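PDB 4HZI: ABC transporter ATP-binding protein from Leptospira interrogans serovar Copenhageni, which probably binds and hydrolyses ATP as the ATPase subunit of an orphan ABC transporter involved in manganese utilization and tolerance. Local coordinates for residues 93-98 with 106-110; 129-133 with 150-155. All blocks are in the same frame, centred on the assembly; numbering follows the deposited sequence.

In the fold
Contact 1 and contact 2 come one after the other in the chain and lie in different parts of the ABC ATPase fold. Their centres are 25 Å apart and their nearest atoms about 9 Å apart, so they do not touch. Contact 1 joins the edge of the antiparallel sheet to helix 103-108 and the start of strand 110-113 in the mixed core sheet. It also meets the end of helix 73-80, which follows the probable P-loop, through Tyr-98. Contact 2 pairs two helices of the helical subdomain and rests on helix 176-188. Both contacts pair a lysine or arginine with a glutamate, and each has a water between polar groups.

Contact 1: residues 93-98 with 106-110; sequences LFQETY and LRKRI
Arg-109 reaches across to segment 93-98, which holds the turn of the hairpin, and supplies its charged contacts. Its NH1 forms a long salt bridge to Glu-96 OE1 at 3.6 Å. Only NH1 and OE1 meet, with the carboxylate and guanidinium planes 34° apart, so the pair is one-point and tilted. A water closes the gap. It donates to Leu-93 O and to Glu-96 OE1, at 2.6 Å from the latter, and accepts from Arg-109 NH2 at 3.0 Å. Outside the contact, Arg-109 NE makes a salt bridge to Asp-193.

The guanidinium also packs against apolar groups. Leu-93 CD2 sits over the centre of one face, 3.4 Å from Arg-109 CZ. At the guanidinium edge is the Phe-94 ring, nearly coplanar with it, with Phe-94 CD2 3.5 Å from Arg-109 NH2. The bend in the arginine chain (chi3 59°) helps bring the flat end to these partners.

A largely apolar patch lies around Leu-106. Its CD1 makes a CH-pi contact over one face of the Tyr-98 ring, 4.0 Å from the centroid. Its CD2 touches Tyr-98 CE2 at 3.6 Å, and its CD1 also meets Leu-93 CD2. The Tyr-98 hydroxyl is bonded to Ile-80 O of helix 73-80. Ile-110 CD1 lies 3.9 Å from Tyr-98 OH.

A type II' turn from Leu-93 to Glu-96 shapes the hairpin at the edge of the antiparallel sheet, and Ile-110 starts the core-sheet strand that is outermost within this chain. Charge on Arg-109 is thus shared between Glu-96 on the hairpin and Asp-193 next to the core sheet, which probably helps hold the two sides together.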
ATOM      1  N   LEU A  93     -22.210  22.132   1.986  1.00 29.04           N
ATOM      2  CA  LEU A  93     -22.992  20.928   2.100  1.00 28.84           C
ATOM      3  C   LEU A  93     -24.414  21.333   1.767  1.00 32.75           C
ATOM      4  O   LEU A  93     -25.023  22.204   2.421  1.00 31.51           O
ATOM      5  CB  LEU A  93     -22.817  20.331   3.510  1.00 30.91           C
ATOM      6  CG  LEU A  93     -23.563  19.029   3.788  1.00 36.69           C
ATOM      7  CD1 LEU A  93     -23.040  17.922   2.870  1.00 38.22           C
ATOM      8  CD2 LEU A  93     -23.405  18.669   5.255  1.00 37.43           C
ATOM      9  N   PHE A  94     -24.937  20.746   0.700  1.00 31.53           N
ATOM     10  CA  PHE A  94     -26.201  21.208   0.101  1.00 38.11           C
ATOM     11  C   PHE A  94     -26.106  22.722  -0.096  1.00 35.55           C
ATOM     12  O   PHE A  94     -25.127  23.207  -0.661  1.00 37.36           O
ATOM     13  CB  PHE A  94     -27.421  20.732   0.938  1.00 38.27           C
ATOM     14  CG  PHE A  94     -27.596  19.217   0.968  1.00 38.59           C
ATOM     15  CD1 PHE A  94     -27.990  18.517  -0.172  1.00 45.01           C
ATOM     16  CD2 PHE A  94     -27.367  18.498   2.137  1.00 42.95           C
ATOM     17  CE1 PHE A  94     -28.134  17.135  -0.138  1.00 40.16           C
ATOM     18  CE2 PHE A  94     -27.509  17.120   2.175  1.00 45.08           C
ATOM     19  CZ  PHE A  94     -27.892  16.440   1.034  1.00 36.97           C
ATOM     20  N   GLN A  95     -27.057  23.497   0.381  1.00 38.27           N
ATOM     21  CA  GLN A  95     -26.974  24.934   0.130  1.00 45.20           C
ATOM     22  C   GLN A  95     -26.230  25.730   1.215  1.00 42.85           C
ATOM     23  O   GLN A  95     -26.105  26.939   1.103  1.00 45.12           O
ATOM     24  CB  GLN A  95     -28.361  25.534  -0.084  1.00 51.08           C
ATOM     25  CG  GLN A  95     -28.988  25.133  -1.408  1.00 66.18           C
ATOM     26  CD  GLN A  95     -30.138  26.037  -1.808  1.00 76.10           C
ATOM     27  OE1 GLN A  95     -29.998  27.267  -1.838  1.00 84.98           O
ATOM     28  NE2 GLN A  95     -31.282  25.436  -2.134  1.00 81.03           N
ATOM     29  N   GLU A  96     -25.735  25.070   2.252  1.00 41.68           N
ATOM     30  CA  GLU A  96     -25.123  25.796   3.371  1.00 36.77           C
ATOM     31  C   GLU A  96     -23.608  25.793   3.263  1.00 36.60           C
ATOM     32  O   GLU A  96     -23.001  24.739   3.186  1.00 30.17           O
ATOM     33  CB  GLU A  96     -25.502  25.146   4.694  1.00 43.55           C
ATOM     34  CG  GLU A  96     -26.949  25.269   5.097  1.00 49.53           C
ATOM     35  CD  GLU A  96     -27.206  24.587   6.420  1.00 54.42           C
ATOM     36  OE1 GLU A  96     -27.106  23.341   6.484  1.00 51.21           O
ATOM     37  OE2 GLU A  96     -27.491  25.298   7.409  1.00 60.05           O
ATOM     38  N   THR A  97     -23.001  26.965   3.313  1.00 34.17           N
ATOM     39  CA  THR A  97     -21.562  27.061   3.446  1.00 29.59           C
ATOM     40  C   THR A  97     -21.151  26.520   4.808  1.00 27.77           C
ATOM     41  O   THR A  97     -21.947  26.478   5.758  1.00 29.50           O
ATOM     42  CB  THR A  97     -21.024  28.508   3.314  1.00 35.60           C
ATOM     43  OG1 THR A  97     -21.467  29.272   4.437  1.00 35.81           O
ATOM     44  CG2 THR A  97     -21.499  29.149   2.025  1.00 36.58           C
ATOM     45  N   TYR A  98     -19.903  26.115   4.891  1.00 28.16           N
ATOM     46  CA  TYR A  98     -19.358  25.575   6.105  1.00 30.83           C
ATOM     47  C   TYR A  98     -19.364  26.618   7.232  1.00 29.24           C
ATOM     48  O   TYR A  98     -19.542  26.270   8.390  1.00 38.14           O
ATOM     49  CB  TYR A  98     -17.978  25.021   5.858  1.00 31.09           C
ATOM     50  CG  TYR A  98     -17.943  23.586   5.378  1.00 27.61           C
ATOM     51  CD1 TYR A  98     -18.975  23.045   4.589  1.00 29.43           C
ATOM     52  CD2 TYR A  98     -16.888  22.781   5.692  1.00 27.08           C
ATOM     53  CE1 TYR A  98     -18.925  21.743   4.154  1.00 28.89           C
ATOM     54  CE2 TYR A  98     -16.818  21.486   5.243  1.00 26.97           C
ATOM     55  CZ  TYR A  98     -17.871  20.970   4.478  1.00 27.69           C
ATOM     56  OH  TYR A  98     -17.827  19.689   4.035  1.00 29.44           O
ATOM     57  N   LEU A 106     -21.876  19.340  11.175  1.00 42.76           N
ATOM     58  CA  LEU A 106     -21.292  18.870   9.913  1.00 38.43           C
ATOM     59  C   LEU A 106     -20.814  17.436  10.040  1.00 38.56           C
ATOM     60  O   LEU A 106     -21.229  16.580   9.274  1.00 44.53           O
ATOM     61  CB  LEU A 106     -20.121  19.755   9.530  1.00 38.62           C
ATOM     62  CG  LEU A 106     -19.418  19.386   8.248  1.00 37.77           C
ATOM     63  CD1 LEU A 106     -20.258  19.947   7.108  1.00 40.22           C
ATOM     64  CD2 LEU A 106     -17.992  19.944   8.238  1.00 39.52           C
ATOM     65  N   ARG A 107     -19.985  17.162  11.036  1.00 35.94           N
ATOM     66  CA  ARG A 107     -19.417  15.827  11.235  1.00 42.77           C
ATOM     67  C   ARG A 107     -20.404  14.695  11.514  1.00 41.04           C
ATOM     68  O   ARG A 107     -20.169  13.557  11.129  1.00 51.59           O
ATOM     69  CB  ARG A 107     -18.332  15.883  12.301  1.00 48.16           C
ATOM     70  CG  ARG A 107     -17.206  16.828  11.890  1.00 52.12           C
ATOM     71  CD  ARG A 107     -15.832  16.380  12.347  1.00 57.46           C
ATOM     72  NE  ARG A 107     -15.302  17.212  13.420  1.00 62.97           N
ATOM     73  CZ  ARG A 107     -14.271  18.046  13.323  1.00 67.05           C
ATOM     74  NH1 ARG A 107     -13.604  18.193  12.191  1.00 68.55           N
ATOM     75  NH2 ARG A 107     -13.894  18.735  14.389  1.00 68.27           N
ATOM     76  N   LYS A 108     -21.502  14.990  12.181  1.00 43.15           N
ATOM     77  CA  LYS A 108     -22.595  14.023  12.320  1.00 44.18           C
ATOM     78  C   LYS A 108     -23.121  13.627  10.943  1.00 41.01           C
ATOM     79  O   LYS A 108     -23.524  12.491  10.724  1.00 42.07           O
ATOM     80  CB  LYS A 108     -23.720  14.632  13.166  1.00 51.42           C
ATOM     81  CG  LYS A 108     -25.013  13.829  13.178  1.00 67.69           C
ATOM     82  CD  LYS A 108     -25.997  14.349  14.223  1.00 80.60           C
ATOM     83  CE  LYS A 108     -27.049  13.296  14.567  1.00 82.92           C
ATOM     84  NZ  LYS A 108     -28.210  13.870  15.308  1.00 83.32           N
ATOM     85  N   ARG A 109     -23.107  14.564  10.004  1.00 36.98           N
ATOM     86  CA  ARG A 109     -23.612  14.318   8.636  1.00 31.95           C
ATOM     87  C   ARG A 109     -22.653  13.706   7.578  1.00 28.77           C
ATOM     88  O   ARG A 109     -23.077  13.384   6.457  1.00 29.86           O
ATOM     89  CB  ARG A 109     -24.218  15.601   8.106  1.00 34.78           C
ATOM     90  CG  ARG A 109     -25.243  16.178   9.092  1.00 40.00           C
ATOM     91  CD  ARG A 109     -25.559  17.611   8.758  1.00 47.75           C
ATOM     92  NE  ARG A 109     -26.083  17.745   7.403  1.00 49.50           N
ATOM     93  CZ  ARG A 109     -26.375  18.914   6.838  1.00 50.75           C
ATOM     94  NH1 ARG A 109     -26.197  20.050   7.522  1.00 53.41           N
ATOM     95  NH2 ARG A 109     -26.851  18.948   5.598  1.00 48.44           N
ATOM     96  N   ILE A 110     -21.386  13.560   7.920  1.00 30.19           N
ATOM     97  CA  ILE A 110     -20.374  12.997   7.034  1.00 29.09           C
ATOM     98  C   ILE A 110     -19.760  11.775   7.692  1.00 33.98           C
ATOM     99  O   ILE A 110     -19.121  11.899   8.744  1.00 34.17           O
ATOM    100  CB  ILE A 110     -19.264  14.001   6.741  1.00 30.18           C
ATOM    101  CG1 ILE A 110     -19.836  15.278   6.114  1.00 29.53           C
ATOM    102  CG2 ILE A 110     -18.234  13.371   5.810  1.00 27.06           C
ATOM    103  CD1 ILE A 110     -18.764  16.324   5.728  1.00 35.52           C
TER
HETATM  104  O   HOH W   1     -26.678  21.721   4.553  1.00 38.98           O

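Contact 2: residues 129-133 with 150-155; sequences KDTIL and EETKTL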
ATOM      1  N   LYS A 129     -20.048  -5.561  17.265  1.00 38.61           N
ATOM      2  CA  LYS A 129     -21.163  -4.665  17.581  1.00 36.77           C
ATOM      3  C   LYS A 129     -20.656  -3.418  18.308  1.00 34.72           C
ATOM      4  O   LYS A 129     -21.076  -2.290  18.019  1.00 37.02           O
ATOM      5  CB  LYS A 129     -22.195  -5.417  18.432  1.00 44.82           C
ATOM      6  CG  LYS A 129     -23.427  -4.632  18.847  1.00 50.40           C
ATOM      7  CD  LYS A 129     -24.141  -5.323  20.020  1.00 54.50           C
ATOM      8  CE  LYS A 129     -23.425  -5.023  21.337  1.00 63.82           C
ATOM      9  NZ  LYS A 129     -23.726  -6.002  22.421  1.00 70.22           N
ATOM     10  N   ASP A 130     -19.780  -3.626  19.277  1.00 32.09           N
ATOM     11  CA  ASP A 130     -19.233  -2.532  20.056  1.00 38.31           C
ATOM     12  C   ASP A 130     -18.486  -1.530  19.169  1.00 41.59           C
ATOM     13  O   ASP A 130     -18.553  -0.313  19.349  1.00 40.71           O
ATOM     14  CB  ASP A 130     -18.282  -3.085  21.114  1.00 47.59           C
ATOM     15  CG  ASP A 130     -19.014  -3.847  22.213  1.00 60.37           C
ATOM     16  OD1 ASP A 130     -20.219  -3.569  22.425  1.00 62.01           O
ATOM     17  OD2 ASP A 130     -18.378  -4.721  22.849  1.00 69.40           O
ATOM     18  N   THR A 131     -17.742  -2.063  18.223  1.00 38.97           N
ATOM     19  CA  THR A 131     -16.967  -1.239  17.305  1.00 38.21           C
ATOM     20  C   THR A 131     -17.891  -0.369  16.475  1.00 35.00           C
ATOM     21  O   THR A 131     -17.603   0.798  16.267  1.00 36.97           O
ATOM     22  CB  THR A 131     -16.080  -2.144  16.427  1.00 38.47           C
ATOM     23  OG1 THR A 131     -15.141  -2.831  17.273  1.00 34.98           O
ATOM     24  CG2 THR A 131     -15.324  -1.340  15.403  1.00 36.57           C
ATOM     25  N   ILE A 132     -19.011  -0.915  16.027  1.00 30.23           N
ATOM     26  CA  ILE A 132     -19.948  -0.131  15.266  1.00 31.25           C
ATOM     27  C   ILE A 132     -20.542   0.973  16.145  1.00 39.02           C
ATOM     28  O   ILE A 132     -20.689   2.114  15.727  1.00 31.84           O
ATOM     29  CB  ILE A 132     -21.002  -1.003  14.615  1.00 29.89           C
ATOM     30  CG1 ILE A 132     -20.293  -1.968  13.661  1.00 32.97           C
ATOM     31  CG2 ILE A 132     -22.043  -0.154  13.891  1.00 33.94           C
ATOM     32  CD1 ILE A 132     -21.174  -3.015  13.081  1.00 32.51           C
ATOM     33  N   LEU A 133     -20.857   0.637  17.385  1.00 36.98           N
ATOM     34  CA  LEU A 133     -21.454   1.611  18.279  1.00 37.53           C
ATOM     35  C   LEU A 133     -20.505   2.760  18.597  1.00 33.96           C
ATOM     36  O   LEU A 133     -20.949   3.875  18.802  1.00 37.61           O
ATOM     37  CB  LEU A 133     -21.939   0.910  19.556  1.00 40.72           C
ATOM     38  CG  LEU A 133     -23.161  -0.005  19.319  1.00 39.19           C
ATOM     39  CD1 LEU A 133     -23.319  -0.945  20.497  1.00 43.06           C
ATOM     40  CD2 LEU A 133     -24.449   0.796  19.125  1.00 42.82           C
ATOM     41  N   GLU A 150     -30.348   2.214  20.330  1.00 42.34           N
ATOM     42  CA  GLU A 150     -29.088   2.265  19.581  1.00 44.23           C
ATOM     43  C   GLU A 150     -28.444   0.881  19.378  1.00 47.10           C
ATOM     44  O   GLU A 150     -28.015   0.544  18.262  1.00 39.63           O
ATOM     45  CB  GLU A 150     -28.117   3.231  20.266  1.00 51.14           C
ATOM     46  CG  GLU A 150     -28.490   4.687  19.963  1.00 41.25           C
ATOM     47  CD  GLU A 150     -27.834   5.717  20.864  1.00 52.41           C
ATOM     48  OE1 GLU A 150     -27.114   5.346  21.828  1.00 48.15           O
ATOM     49  OE2 GLU A 150     -28.040   6.927  20.582  1.00 51.17           O
ATOM     50  N   GLU A 151     -28.398   0.072  20.440  1.00 38.71           N
ATOM     51  CA  GLU A 151     -27.969  -1.333  20.303  1.00 41.76           C
ATOM     52  C   GLU A 151     -28.773  -2.074  19.247  1.00 42.10           C
ATOM     53  O   GLU A 151     -28.200  -2.768  18.420  1.00 42.22           O
ATOM     54  CB  GLU A 151     -28.081  -2.093  21.623  1.00 42.54           C
ATOM     55  CG  GLU A 151     -27.276  -1.490  22.765  1.00 52.18           C
ATOM     56  CD  GLU A 151     -25.927  -2.147  22.967  1.00 67.71           C
ATOM     57  OE1 GLU A 151     -25.742  -3.296  22.511  1.00 77.58           O
ATOM     58  OE2 GLU A 151     -25.056  -1.509  23.599  1.00 76.16           O
ATOM     59  N   THR A 152     -30.095  -1.919  19.266  1.00 39.16           N
ATOM     60  CA  THR A 152     -30.963  -2.593  18.319  1.00 42.69           C
ATOM     61  C   THR A 152     -30.692  -2.137  16.888  1.00 45.58           C
ATOM     62  O   THR A 152     -30.719  -2.948  15.948  1.00 40.19           O
ATOM     63  CB  THR A 152     -32.457  -2.336  18.657  1.00 51.37           C
ATOM     64  OG1 THR A 152     -32.710  -2.749  20.011  1.00 51.10           O
ATOM     65  CG2 THR A 152     -33.374  -3.103  17.719  1.00 52.26           C
ATOM     66  N   LYS A 153     -30.468  -0.842  16.710  1.00 42.32           N
ATOM     67  CA  LYS A 153     -30.219  -0.307  15.362  1.00 48.70           C
ATOM     68  C   LYS A 153     -28.912  -0.872  14.761  1.00 43.15           C
ATOM     69  O   LYS A 153     -28.836  -1.179  13.563  1.00 39.90           O
ATOM     70  CB  LYS A 153     -30.178   1.219  15.395  1.00 58.55           C
ATOM     71  CG  LYS A 153     -31.555   1.845  15.543  1.00 60.60           C
ATOM     72  CD  LYS A 153     -31.479   3.356  15.724  1.00 67.18           C
ATOM     73  CE  LYS A 153     -32.773   4.020  15.269  1.00 70.05           C
ATOM     74  NZ  LYS A 153     -32.911   5.394  15.810  1.00 73.43           N
ATOM     75  N   THR A 154     -27.899  -1.025  15.601  1.00 40.18           N
ATOM     76  CA  THR A 154     -26.653  -1.636  15.155  1.00 37.99           C
ATOM     77  C   THR A 154     -26.849  -3.083  14.734  1.00 47.39           C
ATOM     78  O   THR A 154     -26.268  -3.533  13.752  1.00 36.93           O
ATOM     79  CB  THR A 154     -25.561  -1.493  16.204  1.00 39.91           C
ATOM     80  OG1 THR A 154     -25.067  -0.151  16.145  1.00 39.60           O
ATOM     81  CG2 THR A 154     -24.388  -2.455  15.956  1.00 42.04           C
ATOM     82  N   LEU A 155     -27.694  -3.825  15.448  1.00 44.43           N
ATOM     83  CA  LEU A 155     -27.924  -5.217  15.065  1.00 37.12           C
ATOM     84  C   LEU A 155     -28.655  -5.255  13.758  1.00 36.92           C
ATOM     85  O   LEU A 155     -28.454  -6.154  12.948  1.00 39.42           O
ATOM     86  CB  LEU A 155     -28.714  -5.983  16.153  1.00 43.39           C
ATOM     87  CG  LEU A 155     -28.059  -5.999  17.540  1.00 44.11           C
ATOM     88  CD1 LEU A 155     -28.987  -6.624  18.589  1.00 51.58           C
ATOM     89  CD2 LEU A 155     -26.720  -6.724  17.529  1.00 44.41           C
TER
HETATM   90  O   HOH W   2     -22.744  -3.060  23.788  1.00 76.05           O
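The carboxylate of Glu-151 is the flat group here, and Leu-133 CD1 lies over one of its faces, 3.6 Å from Glu-151 OE2. Lys-129 NZ and a water lie close to the carboxylate plane, the lysine approaching the rim at OE1 and the water the rim at OE2. The lysine chain crosses that of Glu-151 at about a right angle. Lys-129 NZ is 3.4 Å from Glu-151 OE1, a rather long salt bridge, and Lys-129 CE comes closer still, at 3.1 Å from the same oxygen. The lysine is bent at chi3 (79°), which turns its end toward the carboxylate. Glu-151 also bends, at chi2 (-97°), which swings its carboxylate toward helix 128-133 although its CB points along the interface. The water donates to Glu-151 OE2 at 2.8 Å and to Asp-130 OD1 at 2.9 Å. It bridges two acidic groups, and the nearby Lys-129 probably eases their like charges.

Helices 128-133 and 148-160 belong to the helical subdomain of the ABC ATPase fold. In this family the subdomain carries the signature motif and generally faces the membrane subunits. The two short segments run at 112° to each other, with their axes 9.9 Å apart at closest approach. Ile-132 packs on Ile-182 and Leu-185 of helix 176-188.

Thr-154 is buried, and its two branches meet different neighbours of helix 128-133. Its hydroxyl OG1 is close to Leu-133 CD2, at 3.2 Å. Its methyl CG2 faces Lys-129 CG, at 3.7 Å, and Ile-132 CG2. Leu-133 CD2 also reaches the backbone oxygen of Glu-150. Further along the second helix, Leu-155 CD2 rests against the lysine stem at Lys-129 CD.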